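Local coordinates for protein alpha-L-arabinofuranosidase B (PDB 6SXT) that hydrolyses terminal non-reducing alpha-L-arabinofuranosyl residues from arabinoxylan, arabinan and related plant polysaccharides, and carries a C-terminal arabinose-binding domain, at residues S20-L25 with T289-V294; G53-A58 with Q117-V122; A455-V460 with T467-D472; L336-P341 with V473-E478. All blocks are in the same frame, centred on the assembly; numbering follows the deposited sequence.

Contact 1 (S20-L25 with T289-V294); sequences STTRAL and TFYEGV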
loop_
_atom_site.group_PDB
_atom_site.type_symbol
_atom_site.label_atom_id
_atom_site.label_comp_id
_atom_site.label_asym_id
_atom_site.label_seq_id
_atom_site.Cartn_x
_atom_site.Cartn_y
_atom_site.Cartn_z
ATOM N N SER A 20 -6.887 -9.694 6.796
ATOM C CA SER A 20 -6.075 -10.075 5.623
ATOM C C SER A 20 -6.926 -10.015 4.380
ATOM O O SER A 20 -8.060 -10.512 4.394
ATOM C CB SER A 20 -5.500 -11.496 5.742
ATOM O OG SER A 20 -4.726 -11.770 4.577
ATOM N N THR A 21 -6.351 -9.485 3.299
ATOM C CA THR A 21 -6.965 -9.544 1.975
ATOM C C THR A 21 -6.450 -10.741 1.199
ATOM O O THR A 21 -6.967 -10.987 0.113
ATOM C CB THR A 21 -6.816 -8.215 1.239
ATOM O OG1 THR A 21 -5.405 -7.951 1.126
ATOM C CG2 THR A 21 -7.525 -7.085 1.933
ATOM N N THR A 22 -5.418 -11.408 1.684
ATOM C CA THR A 22 -4.814 -12.546 0.973
ATOM C C THR A 22 -5.388 -13.887 1.405
ATOM O O THR A 22 -5.465 -14.777 0.549
ATOM C CB THR A 22 -3.298 -12.515 1.037
ATOM O OG1 THR A 22 -2.950 -12.705 2.401
ATOM C CG2 THR A 22 -2.742 -11.217 0.474
ATOM N N ARG A 23 -5.653 -14.083 2.694
ATOM C CA ARG A 23 -5.996 -15.439 3.184
ATOM C C ARG A 23 -6.755 -15.420 4.488
ATOM O O ARG A 23 -6.706 -14.457 5.275
ATOM C CB ARG A 23 -4.740 -16.287 3.319
ATOM C CG ARG A 23 -3.753 -15.800 4.371
ATOM C CD ARG A 23 -2.682 -16.854 4.570
ATOM N NE ARG A 23 -1.707 -16.490 5.581
ATOM C CZ ARG A 23 -1.157 -17.371 6.419
ATOM N NH1 ARG A 23 -1.479 -18.657 6.392
ATOM N NH2 ARG A 23 -0.291 -16.926 7.308
ATOM N N ALA A 24 -7.460 -16.516 4.726
ATOM C CA ALA A 24 -8.002 -16.806 6.051
ATOM C C ALA A 24 -6.881 -16.994 7.061
ATOM O O ALA A 24 -5.833 -17.620 6.718
ATOM C CB ALA A 24 -8.837 -18.090 5.953
ATOM N N LEU A 25 -7.096 -16.520 8.282
ATOM C CA LEU A 25 -6.085 -16.642 9.351
ATOM C C LEU A 25 -6.509 -17.652 10.405
ATOM O O LEU A 25 -5.786 -17.833 11.399
ATOM C CB LEU A 25 -5.835 -15.246 9.926
ATOM C CG LEU A 25 -5.259 -14.270 8.908
ATOM C CD1 LEU A 25 -5.178 -12.886 9.507
ATOM C CD2 LEU A 25 -3.916 -14.714 8.391
ATOM N N THR A 289 2.680 -1.446 2.306
ATOM C CA THR A 289 1.767 -2.475 1.854
ATOM C C THR A 289 1.534 -3.473 2.977
ATOM O O THR A 289 2.517 -3.985 3.541
ATOM C CB THR A 289 2.314 -3.253 0.650
ATOM O OG1 THR A 289 2.509 -2.347 -0.436
ATOM C CG2 THR A 289 1.380 -4.350 0.191
ATOM N N PHE A 290 0.276 -3.775 3.210
ATOM C CA PHE A 290 -0.176 -4.732 4.237
ATOM C C PHE A 290 -0.790 -5.944 3.562
ATOM O O PHE A 290 -1.672 -5.794 2.686
ATOM C CB PHE A 290 -1.207 -4.056 5.136
ATOM C CG PHE A 290 -1.849 -4.910 6.194
ATOM C CD1 PHE A 290 -1.350 -4.941 7.475
ATOM C CD2 PHE A 290 -3.014 -5.615 5.923
ATOM C CE1 PHE A 290 -1.969 -5.648 8.494
ATOM C CE2 PHE A 290 -3.634 -6.354 6.932
ATOM C CZ PHE A 290 -3.114 -6.361 8.225
ATOM N N TYR A 291 -0.341 -7.136 3.950
ATOM C CA TYR A 291 -0.921 -8.389 3.391
ATOM C C TYR A 291 -1.813 -9.090 4.430
ATOM O O TYR A 291 -2.866 -9.643 4.061
ATOM C CB TYR A 291 0.226 -9.314 2.957
ATOM C CG TYR A 291 1.040 -8.734 1.823
ATOM C CD1 TYR A 291 0.567 -8.653 0.525
ATOM C CD2 TYR A 291 2.318 -8.257 2.049
ATOM C CE1 TYR A 291 1.321 -8.128 -0.510
ATOM C CE2 TYR A 291 3.063 -7.725 1.028
ATOM C CZ TYR A 291 2.589 -7.659 -0.251
ATOM O OH TYR A 291 3.358 -7.159 -1.274
ATOM N N GLU A 292 -1.363 -9.204 5.670
ATOM C CA GLU A 292 -2.100 -9.872 6.743
ATOM C C GLU A 292 -1.587 -9.367 8.083
ATOM O O GLU A 292 -0.431 -8.909 8.150
ATOM C CB GLU A 292 -1.972 -11.407 6.670
ATOM C CG GLU A 292 -0.549 -11.928 6.829
ATOM C CD GLU A 292 -0.450 -13.446 6.740
ATOM O OE1 GLU A 292 -0.582 -13.937 5.614
ATOM O OE2 GLU A 292 -0.348 -14.100 7.793
ATOM N N GLY A 293 -2.413 -9.480 9.096
ATOM C CA GLY A 293 -1.951 -9.127 10.437
ATOM C C GLY A 293 -3.050 -9.376 11.443
ATOM O O GLY A 293 -4.217 -9.545 11.078
ATOM N N VAL A 294 -2.642 -9.358 12.706
ATOM C CA VAL A 294 -3.575 -9.579 13.817
ATOM C C VAL A 294 -3.181 -8.708 15.001
ATOM O O VAL A 294 -2.031 -8.284 15.103
ATOM C CB VAL A 294 -3.658 -11.034 14.248
ATOM C CG1 VAL A 294 -3.867 -12.033 13.117
ATOM C CG2 VAL A 294 -2.475 -11.422 15.120
#
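Arg23 and Glu292 form a salt bridge in which the guanidinium presents its side, NE and NH2, to both carboxylate oxygens. Arg23 NE lies 2.8 Å from Glu292 OE1 with an N-H...O angle of 167°, and Arg23 NH2 lies 2.9 Å from Glu292 OE2 on its syn lone pair. The two planes are 37° apart, so the pairing is bidentate but twisted. Glu292 CG sits between the backbone N and the carbonyl carbon (chi1 62°), and the extended chain beyond it delivers the carboxylate to the arginine. Tyr317 OH and Tyr148 OH bond OE1 and OE2 respectively, so each oxygen of this buried acid has a neutral partner besides the arginine.

Among the neutral hydrogen bonds, Ser20 OG donates to Tyr291 O at 2.9 Å. Ser20 OG in turn accepts from Thr22 N at 3.0 Å and from Arg23 N at 3.1 Å, an ST turn and an ST motif; the hydroxyl thereby ties the loop backbone to the strand carbonyl.

Apolar contact is slight: Leu25 CD1 meets Val294 CG1 at 3.9 Å, while Leu25 CD2 approaches Glu292 OE2.

The loop after strand 15-20 thus lies against strand 288-296 of the catalytic domain's antiparallel sheet. Helix 4-10 touches Arg23, Leu25 and Val294, strand 145-152 flanks Glu292, and strand 117-124 packs on Thr21 and Thr22.

Contact 2 (G53-A58 with Q117-V122); sequences GGIADA and QKAYGV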
loop_
_atom_site.group_PDB
_atom_site.type_symbol
_atom_site.label_atom_id
_atom_site.label_comp_id
_atom_site.label_asym_id
_atom_site.label_seq_id
_atom_site.Cartn_x
_atom_site.Cartn_y
_atom_site.Cartn_z
ATOM N N GLY A 53 -10.375 -21.767 5.511
ATOM C CA GLY A 53 -8.983 -21.649 5.912
ATOM C C GLY A 53 -8.038 -21.352 4.790
ATOM O O GLY A 53 -6.841 -21.385 5.003
ATOM N N GLY A 54 -8.598 -21.003 3.622
ATOM C CA GLY A 54 -7.810 -20.921 2.404
ATOM C C GLY A 54 -7.464 -19.509 1.953
ATOM O O GLY A 54 -7.406 -18.546 2.737
ATOM N N ILE A 55 -7.257 -19.406 0.655
ATOM C CA ILE A 55 -6.722 -18.201 -0.037
ATOM C C ILE A 55 -7.879 -17.422 -0.659
ATOM O O ILE A 55 -8.815 -18.024 -1.192
ATOM C CB ILE A 55 -5.691 -18.618 -1.093
ATOM C CG1 ILE A 55 -4.630 -19.555 -0.513
ATOM C CG2 ILE A 55 -5.039 -17.413 -1.734
ATOM C CD1 ILE A 55 -3.884 -18.979 0.666
ATOM N N ALA A 56 -7.799 -16.089 -0.633
ATOM C CA ALA A 56 -8.796 -15.227 -1.251
ATOM C C ALA A 56 -9.106 -15.633 -2.689
ATOM O O ALA A 56 -8.182 -15.997 -3.440
ATOM C CB ALA A 56 -8.275 -13.785 -1.225
ATOM N N ASP A 57 -10.367 -15.445 -3.069
ATOM C CA ASP A 57 -10.853 -15.683 -4.443
ATOM C C ASP A 57 -10.481 -14.498 -5.335
ATOM O O ASP A 57 -11.315 -13.617 -5.647
ATOM C CB ASP A 57 -12.356 -15.902 -4.434
ATOM C CG ASP A 57 -12.926 -16.396 -5.741
ATOM O OD1 ASP A 57 -12.191 -16.460 -6.703
ATOM O OD2 ASP A 57 -14.154 -16.716 -5.671
ATOM N N ALA A 58 -9.215 -14.419 -5.717
ATOM C CA ALA A 58 -8.703 -13.325 -6.559
ATOM C C ALA A 58 -9.412 -13.310 -7.924
ATOM O O ALA A 58 -9.601 -12.249 -8.501
ATOM C CB ALA A 58 -7.224 -13.499 -6.732
ATOM N N GLN A 117 -1.028 -19.385 -5.977
ATOM C CA GLN A 117 -2.386 -18.886 -6.215
ATOM C C GLN A 117 -2.361 -17.366 -6.040
ATOM O O GLN A 117 -1.874 -16.873 -5.010
ATOM C CB GLN A 117 -3.325 -19.613 -5.245
ATOM C CG GLN A 117 -4.773 -19.298 -5.483
ATOM C CD GLN A 117 -5.736 -20.189 -4.694
ATOM O OE1 GLN A 117 -6.823 -19.692 -4.418
ATOM N NE2 GLN A 117 -5.355 -21.433 -4.404
ATOM N N LYS A 118 -2.904 -16.642 -7.008
ATOM C CA LYS A 118 -2.912 -15.171 -6.964
ATOM C C LYS A 118 -3.775 -14.664 -5.810
ATOM O O LYS A 118 -4.812 -15.234 -5.447
ATOM C CB LYS A 118 -3.394 -14.579 -8.297
ATOM C CG LYS A 118 -2.934 -13.136 -8.487
ATOM C CD LYS A 118 -3.258 -12.588 -9.857
ATOM C CE LYS A 118 -2.797 -11.177 -9.974
ATOM N NZ LYS A 118 -3.039 -10.705 -11.333
ATOM N N ALA A 119 -3.306 -13.583 -5.195
ATOM C CA ALA A 119 -4.084 -12.820 -4.225
ATOM C C ALA A 119 -3.595 -11.391 -4.251
ATOM O O ALA A 119 -2.574 -11.085 -4.907
ATOM C CB ALA A 119 -3.939 -13.400 -2.833
ATOM N N TYR A 120 -4.318 -10.537 -3.545
ATOM C CA TYR A 120 -4.074 -9.075 -3.567
ATOM C C TYR A 120 -3.906 -8.544 -2.160
ATOM O O TYR A 120 -4.782 -8.801 -1.313
ATOM C CB TYR A 120 -5.261 -8.407 -4.249
ATOM C CG TYR A 120 -5.345 -8.708 -5.719
ATOM C CD1 TYR A 120 -4.437 -8.144 -6.614
ATOM C CD2 TYR A 120 -6.298 -9.597 -6.224
ATOM C CE1 TYR A 120 -4.527 -8.383 -7.979
ATOM C CE2 TYR A 120 -6.406 -9.828 -7.589
ATOM C CZ TYR A 120 -5.511 -9.228 -8.472
ATOM O OH TYR A 120 -5.589 -9.519 -9.806
ATOM N N GLY A 121 -2.804 -7.808 -1.929
ATOM C CA GLY A 121 -2.590 -7.064 -0.697
ATOM C C GLY A 121 -3.123 -5.654 -0.774
ATOM O O GLY A 121 -3.732 -5.265 -1.756
ATOM N N VAL A 122 -2.831 -4.903 0.272
ATOM C CA VAL A 122 -3.348 -3.525 0.432
ATOM C C VAL A 122 -2.183 -2.558 0.231
ATOM O O VAL A 122 -1.406 -2.368 1.151
ATOM C CB VAL A 122 -4.028 -3.335 1.784
ATOM C CG1 VAL A 122 -4.667 -1.959 1.881
ATOM C CG2 VAL A 122 -5.045 -4.428 2.028
HETATM O O HOH W 1 -6.750 -16.978 -5.411
#
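Ile55 and Gln117 lie alongside, their side chains running opposite ways, where the loop leading into helix 58-64 crosses the start of strand 117-124, in the antiparallel sheet of the concanavalin-like catalytic domain. The directions of the touching backbone parts differ by 67°, and no direct hydrogen bond joins them, so side-chain packing and one water carry the contact. With CG anti to its backbone N (chi1 -174°) and the chain extended beyond, Gln117 reaches toward the loop until OE1 is 3.7 Å from Ile55 CB. In the conformer modelled here, Ile55 CG2 meets both this amide and Ala119 CB, the latter 4.3 Å from Ile55 CG2.

Ala58, the first residue of the helix, directs its methyl at the strand. Ala58 CB lies close to Lys118 O and 3.9 Å from Tyr120 CE2, meeting the ring obliquely. The Tyr120 hydroxyl is held by Asp62 of the same helix, which ties the ring to the helix that Ala58 begins; Lys118 NZ adds a weak bond to that hydroxyl.

Asp57 occupies the N-cap position, its OD1 accepting from Ala60 N. Its CB bond points away from the strand, while that of Ala58 points to it.

Between the two backbones sits a water that bridges carbonyls of both segments: its oxygen is 2.6 Å from Ala56 O and 2.6 Å from Lys118 O.

Contact 3 (A455-V460 with T467-D472); sequences ASNGGV and TSFNND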
loop_
_atom_site.group_PDB
_atom_site.type_symbol
_atom_site.label_atom_id
_atom_site.label_comp_id
_atom_site.label_asym_id
_atom_site.label_seq_id
_atom_site.Cartn_x
_atom_site.Cartn_y
_atom_site.Cartn_z
ATOM N N ALA A 455 -4.919 10.383 -12.821
ATOM C CA ALA A 455 -6.311 10.591 -12.353
ATOM C C ALA A 455 -6.869 9.280 -11.786
ATOM O O ALA A 455 -6.590 8.195 -12.337
ATOM C CB ALA A 455 -7.198 11.035 -13.482
ATOM N N SER A 456 -7.723 9.451 -10.789
ATOM C CA SER A 456 -8.560 8.361 -10.257
ATOM C C SER A 456 -9.939 8.404 -10.906
ATOM O O SER A 456 -10.382 9.439 -11.411
ATOM C CB SER A 456 -8.572 8.382 -8.766
ATOM O OG SER A 456 -9.120 9.599 -8.254
ATOM N N ASN A 457 -10.648 7.277 -10.824
ATOM C CA ASN A 457 -12.009 7.086 -11.353
ATOM C C ASN A 457 -12.967 7.660 -10.316
ATOM O O ASN A 457 -13.431 6.914 -9.443
ATOM C CB ASN A 457 -12.234 5.621 -11.699
ATOM C CG ASN A 457 -13.511 5.276 -12.442
ATOM O OD1 ASN A 457 -13.825 4.081 -12.653
ATOM N ND2 ASN A 457 -14.178 6.289 -12.920
ATOM N N GLY A 458 -13.237 8.961 -10.382
ATOM C CA GLY A 458 -13.822 9.709 -9.275
ATOM C C GLY A 458 -12.783 10.124 -8.276
ATOM O O GLY A 458 -11.804 9.402 -8.066
ATOM N N GLY A 459 -12.970 11.290 -7.686
ATOM C CA GLY A 459 -12.024 11.812 -6.705
ATOM C C GLY A 459 -12.185 13.289 -6.500
ATOM O O GLY A 459 -13.104 13.892 -7.102
ATOM N N VAL A 460 -11.329 13.847 -5.693
ATOM C CA VAL A 460 -11.466 15.258 -5.287
ATOM C C VAL A 460 -10.904 16.197 -6.358
ATOM O O VAL A 460 -11.202 17.417 -6.225
ATOM C CB VAL A 460 -10.853 15.510 -3.915
ATOM C CG1 VAL A 460 -11.484 14.644 -2.850
ATOM C CG2 VAL A 460 -9.335 15.384 -3.895
ATOM N N THR A 467 -16.766 10.900 -15.786
ATOM C CA THR A 467 -17.203 11.022 -17.192
ATOM C C THR A 467 -16.054 10.683 -18.125
ATOM O O THR A 467 -15.007 11.321 -17.983
ATOM C CB THR A 467 -17.728 12.429 -17.460
ATOM O OG1 THR A 467 -18.787 12.607 -16.537
ATOM C CG2 THR A 467 -18.252 12.597 -18.865
ATOM N N SER A 468 -16.249 9.685 -18.949
ATOM C CA SER A 468 -15.309 9.267 -20.017
ATOM C C SER A 468 -14.024 8.705 -19.383
ATOM O O SER A 468 -13.038 8.606 -20.080
ATOM C CB SER A 468 -14.961 10.461 -20.937
ATOM O OG SER A 468 -14.389 10.020 -22.140
ATOM N N PHE A 469 -14.091 8.240 -18.135
ATOM C CA PHE A 469 -12.851 7.807 -17.438
ATOM C C PHE A 469 -12.238 6.651 -18.214
ATOM O O PHE A 469 -11.035 6.690 -18.548
ATOM C CB PHE A 469 -13.101 7.423 -15.970
ATOM C CG PHE A 469 -11.812 7.007 -15.327
ATOM C CD1 PHE A 469 -10.944 7.931 -14.787
ATOM C CD2 PHE A 469 -11.474 5.664 -15.297
ATOM C CE1 PHE A 469 -9.767 7.515 -14.177
ATOM C CE2 PHE A 469 -10.277 5.262 -14.701
ATOM C CZ PHE A 469 -9.433 6.187 -14.147
ATOM N N ASN A 470 -12.979 5.581 -18.449
ATOM C CA ASN A 470 -12.429 4.376 -19.074
ATOM C C ASN A 470 -11.787 4.757 -20.421
ATOM O O ASN A 470 -10.712 4.254 -20.744
ATOM C CB ASN A 470 -13.469 3.290 -19.277
ATOM C CG ASN A 470 -13.814 2.548 -17.991
ATOM O OD1 ASN A 470 -13.416 2.949 -16.901
ATOM N ND2 ASN A 470 -14.530 1.451 -18.197
ATOM N N ASN A 471 -12.472 5.550 -21.244
ATOM C CA ASN A 471 -11.889 5.920 -22.567
ATOM C C ASN A 471 -10.647 6.800 -22.379
ATOM O O ASN A 471 -9.617 6.539 -23.082
ATOM C CB ASN A 471 -12.955 6.613 -23.418
ATOM C CG ASN A 471 -13.980 5.646 -23.947
ATOM O OD1 ASN A 471 -13.715 4.463 -24.143
ATOM N ND2 ASN A 471 -15.144 6.192 -24.287
ATOM N N ASP A 472 -10.688 7.727 -21.441
ATOM C CA ASP A 472 -9.635 8.759 -21.243
ATOM C C ASP A 472 -8.379 8.157 -20.601
ATOM O O ASP A 472 -7.361 8.857 -20.591
ATOM C CB ASP A 472 -10.109 9.946 -20.431
ATOM C CG ASP A 472 -11.255 10.764 -21.045
ATOM O OD1 ASP A 472 -11.655 10.453 -22.220
ATOM O OD2 ASP A 472 -11.731 11.636 -20.309
HETATM O O HOH W 2 -15.165 2.561 -14.883
#
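One face of the Phe469 ring is covered by Asn457, whose CB stands 3.6 Å from the ring centroid and only 10° off the ring normal, a CH-pi contact. The side-chain amide continues over the same face, its plane 7° from that of the ring, so the amide is stacked on the ring and the methylene sits over its centre. At the ring edge, near its plane, lies Ala455 O, 3.7 Å from Phe469 CE1; the Ser456 carbonyl carbon comes in obliquely.

This packing closes a short loop of the beta-trefoil arabinose-binding domain, joining the end of strand 451-455 to helix 469-472. Asn457 CG lies anti to the backbone N (chi1 -171°), which carries the amide out toward the root of the phenylalanine, where ND2 is 3.4 Å from Phe469 CB. Tyr444 and Arg446 of strand 444-448 also touch Phe469. Thr69 of the catalytic domain bonds Asn457 OD1, and Asn67 O accepts from Asn470 ND2, so the two asparagines also face the domain boundary.

Helix 469-472, which contains Asn470, ends in Asp472, a substrate-binding residue. Ser468 sends OG to Asp472 OD1 at 2.8 Å, meeting it from above the carboxylate plane, while Arg446 forms a salt bridge with OD2. Across the segments the polar link is a single water, which donates to Asn457 OD1 at 3.0 Å and to Asn470 OD1 at 2.7 Å.

Contact 4 (L336-P341 with V473-E478); sequences LRVTTP and VSFEIE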
loop_
_atom_site.group_PDB
_atom_site.type_symbol
_atom_site.label_atom_id
_atom_site.label_comp_id
_atom_site.label_asym_id
_atom_site.label_seq_id
_atom_site.Cartn_x
_atom_site.Cartn_y
_atom_site.Cartn_z
ATOM N N LEU A 336 1.683 7.052 -28.343
ATOM C CA LEU A 336 0.494 6.595 -27.552
ATOM C C LEU A 336 -0.686 7.426 -28.035
ATOM O O LEU A 336 -0.771 8.656 -27.796
ATOM C CB LEU A 336 0.795 6.768 -26.048
ATOM C CG LEU A 336 1.929 5.895 -25.542
ATOM C CD1 LEU A 336 2.337 6.308 -24.153
ATOM C CD2 LEU A 336 1.552 4.419 -25.550
ATOM N N ARG A 337 -1.646 6.757 -28.651
ATOM C CA ARG A 337 -2.787 7.422 -29.315
ATOM C C ARG A 337 -4.027 7.418 -28.432
ATOM O O ARG A 337 -4.337 6.351 -27.846
ATOM C CB ARG A 337 -3.114 6.732 -30.636
ATOM C CG ARG A 337 -4.133 7.538 -31.441
ATOM C CD ARG A 337 -4.391 6.978 -32.829
ATOM N NE ARG A 337 -4.849 5.600 -32.786
ATOM C CZ ARG A 337 -6.084 5.215 -32.481
ATOM N NH1 ARG A 337 -7.011 6.094 -32.189
ATOM N NH2 ARG A 337 -6.382 3.930 -32.495
ATOM N N VAL A 338 -4.650 8.572 -28.299
ATOM C CA VAL A 338 -5.934 8.747 -27.582
ATOM C C VAL A 338 -7.019 7.907 -28.239
ATOM O O VAL A 338 -7.067 7.812 -29.501
ATOM C CB VAL A 338 -6.293 10.225 -27.525
ATOM C CG1 VAL A 338 -7.678 10.459 -27.007
ATOM C CG2 VAL A 338 -5.310 11.005 -26.691
ATOM N N THR A 339 -7.888 7.282 -27.437
ATOM C CA THR A 339 -8.948 6.400 -27.979
ATOM C C THR A 339 -10.316 6.982 -27.680
ATOM O O THR A 339 -11.298 6.413 -28.184
ATOM C CB THR A 339 -8.830 4.949 -27.469
ATOM O OG1 THR A 339 -9.148 4.960 -26.066
ATOM C CG2 THR A 339 -7.488 4.348 -27.761
ATOM N N THR A 340 -10.410 8.061 -26.962
ATOM C CA THR A 340 -11.667 8.703 -26.587
ATOM C C THR A 340 -12.311 9.233 -27.864
ATOM O O THR A 340 -11.688 10.037 -28.571
ATOM C CB THR A 340 -11.451 9.833 -25.610
ATOM O OG1 THR A 340 -10.795 9.320 -24.427
ATOM C CG2 THR A 340 -12.750 10.509 -25.245
ATOM N N PRO A 341 -13.552 8.840 -28.169
ATOM C CA PRO A 341 -14.225 9.369 -29.366
ATOM C C PRO A 341 -14.219 10.901 -29.345
ATOM O O PRO A 341 -14.529 11.571 -28.329
ATOM C CB PRO A 341 -15.654 8.775 -29.269
ATOM C CG PRO A 341 -15.421 7.482 -28.501
ATOM C CD PRO A 341 -14.388 7.863 -27.445
ATOM N N VAL A 473 -8.433 6.891 -20.139
ATOM C CA VAL A 473 -7.225 6.205 -19.613
ATOM C C VAL A 473 -6.799 5.066 -20.529
ATOM O O VAL A 473 -5.915 4.289 -20.129
ATOM C CB VAL A 473 -7.439 5.718 -18.162
ATOM C CG1 VAL A 473 -7.843 6.829 -17.233
ATOM C CG2 VAL A 473 -8.387 4.514 -18.091
ATOM N N SER A 474 -7.322 4.964 -21.743
ATOM C CA SER A 474 -6.993 3.884 -22.669
ATOM C C SER A 474 -6.247 4.485 -23.862
ATOM O O SER A 474 -6.804 5.433 -24.489
ATOM C CB SER A 474 -8.228 3.145 -23.107
ATOM O OG SER A 474 -8.865 2.519 -21.962
ATOM N N PHE A 475 -5.082 3.965 -24.163
ATOM C CA PHE A 475 -4.212 4.487 -25.256
ATOM C C PHE A 475 -3.747 3.344 -26.116
ATOM O O PHE A 475 -3.285 2.316 -25.619
ATOM C CB PHE A 475 -3.015 5.229 -24.676
ATOM C CG PHE A 475 -3.422 6.378 -23.819
ATOM C CD1 PHE A 475 -3.688 7.644 -24.350
ATOM C CD2 PHE A 475 -3.621 6.206 -22.457
ATOM C CE1 PHE A 475 -4.053 8.689 -23.541
ATOM C CE2 PHE A 475 -3.995 7.261 -21.654
ATOM C CZ PHE A 475 -4.220 8.510 -22.176
ATOM N N GLU A 476 -3.795 3.520 -27.441
ATOM C CA GLU A 476 -3.224 2.536 -28.367
ATOM C C GLU A 476 -1.735 2.769 -28.527
ATOM O O GLU A 476 -1.303 3.934 -28.660
ATOM C CB GLU A 476 -3.920 2.620 -29.722
ATOM C CG GLU A 476 -5.314 2.012 -29.714
ATOM C CD GLU A 476 -5.361 0.493 -29.772
ATOM O OE1 GLU A 476 -4.308 -0.170 -29.743
ATOM O OE2 GLU A 476 -6.493 -0.017 -29.873
ATOM N N ILE A 477 -0.974 1.700 -28.538
ATOM C CA ILE A 477 0.502 1.715 -28.678
ATOM C C ILE A 477 0.776 1.627 -30.175
ATOM O O ILE A 477 0.396 0.631 -30.806
ATOM C CB ILE A 477 1.170 0.572 -27.929
ATOM C CG1 ILE A 477 0.798 0.545 -26.446
ATOM C CG2 ILE A 477 2.680 0.618 -28.135
ATOM C CD1 ILE A 477 1.125 -0.773 -25.776
ATOM N N GLU A 478 1.422 2.672 -30.690
ATOM C CA GLU A 478 1.730 2.769 -32.131
ATOM C C GLU A 478 3.228 2.935 -32.313
ATOM O O GLU A 478 3.944 3.289 -31.392
ATOM C CB GLU A 478 0.875 3.863 -32.749
ATOM C CG GLU A 478 -0.536 3.354 -32.844
ATOM C CD GLU A 478 -1.567 4.232 -33.471
ATOM O OE1 GLU A 478 -1.173 5.311 -34.002
ATOM O OE2 GLU A 478 -2.732 3.812 -33.412
HETATM O O HOH W 3 -8.476 1.803 -31.074
HETATM O O HOH W 4 -7.872 7.974 -24.538
#
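Arg337 and Glu476 face each other as an antiparallel hydrogen-bonded pair. Arg337 N donates to Glu476 O at 2.8 Å with an angle of 173°, and Glu476 N returns a bond to Arg337 O at 2.9 Å; both donors lie in the carbonyl planes. The flanking CA-H groups add to this close backbone contact, Phe475 CA lying 3.2 Å from Arg337 O.

The packed side bears Leu336, Val338 and Phe475, all buried, together with Ile477, which is partly exposed. Leu336 and Ile477 run alongside each other, Leu336 CD2 lying 4.0 Å from Ile477 CG1, and Val338 CG2 meets Phe475 CE1 at 4.1 Å. Ile348 of strand 346-351 touches both Leu336 and Phe475, while Phe445 packs on Phe475.

The other side is partly exposed and polar. A bend at chi3 (58°) turns the Arg337 guanidinium so that NE reaches Glu478 OE2 at 2.8 Å. This salt bridge is nearly straight and in the guanidinium plane, though the carboxylate is met from above its own plane. Glu478 OE1 is bonded by Tyr347 OH. Glu476 makes no such direct bridge: a water it holds through OE2 makes a weak link to Arg337 NH2.

Past the strand end, Thr339 OG1 donates to Ser474 O at 2.9 Å, and a second water joins Thr339 N, Thr340 OG1 and Ser474 O. Val338 and Thr340 contact His447, a substrate-binding residue. Pairing the first and last strands of the domain in this way closes the chain ends together, as in a beta-trefoil.

Contacts 1 and 2 belong to the catalytic domain, contacts 3 and 4 to the arabinose-binding domain. Along the chain, contact 2 is nested within the loop closed by contact 1; later, contact 3 is nested within the one closed by contact 4. The first two have centres 9 Å apart and both reach the same sheet, through neighbouring strands 288-296 and 117-124; Thr21 OG1 to Tyr120 O, 2.7 Å, links them. Contacts 3 and 4, 15 Å apart between centres, meet through Asp472 OD1 and Thr340 OG1 at 2.6 Å, coupling a substrate-binding carboxylate to the closing strands. Between the pairs, centres lie about 27 to 37 Å apart without touching, as befits contacts in two different domains.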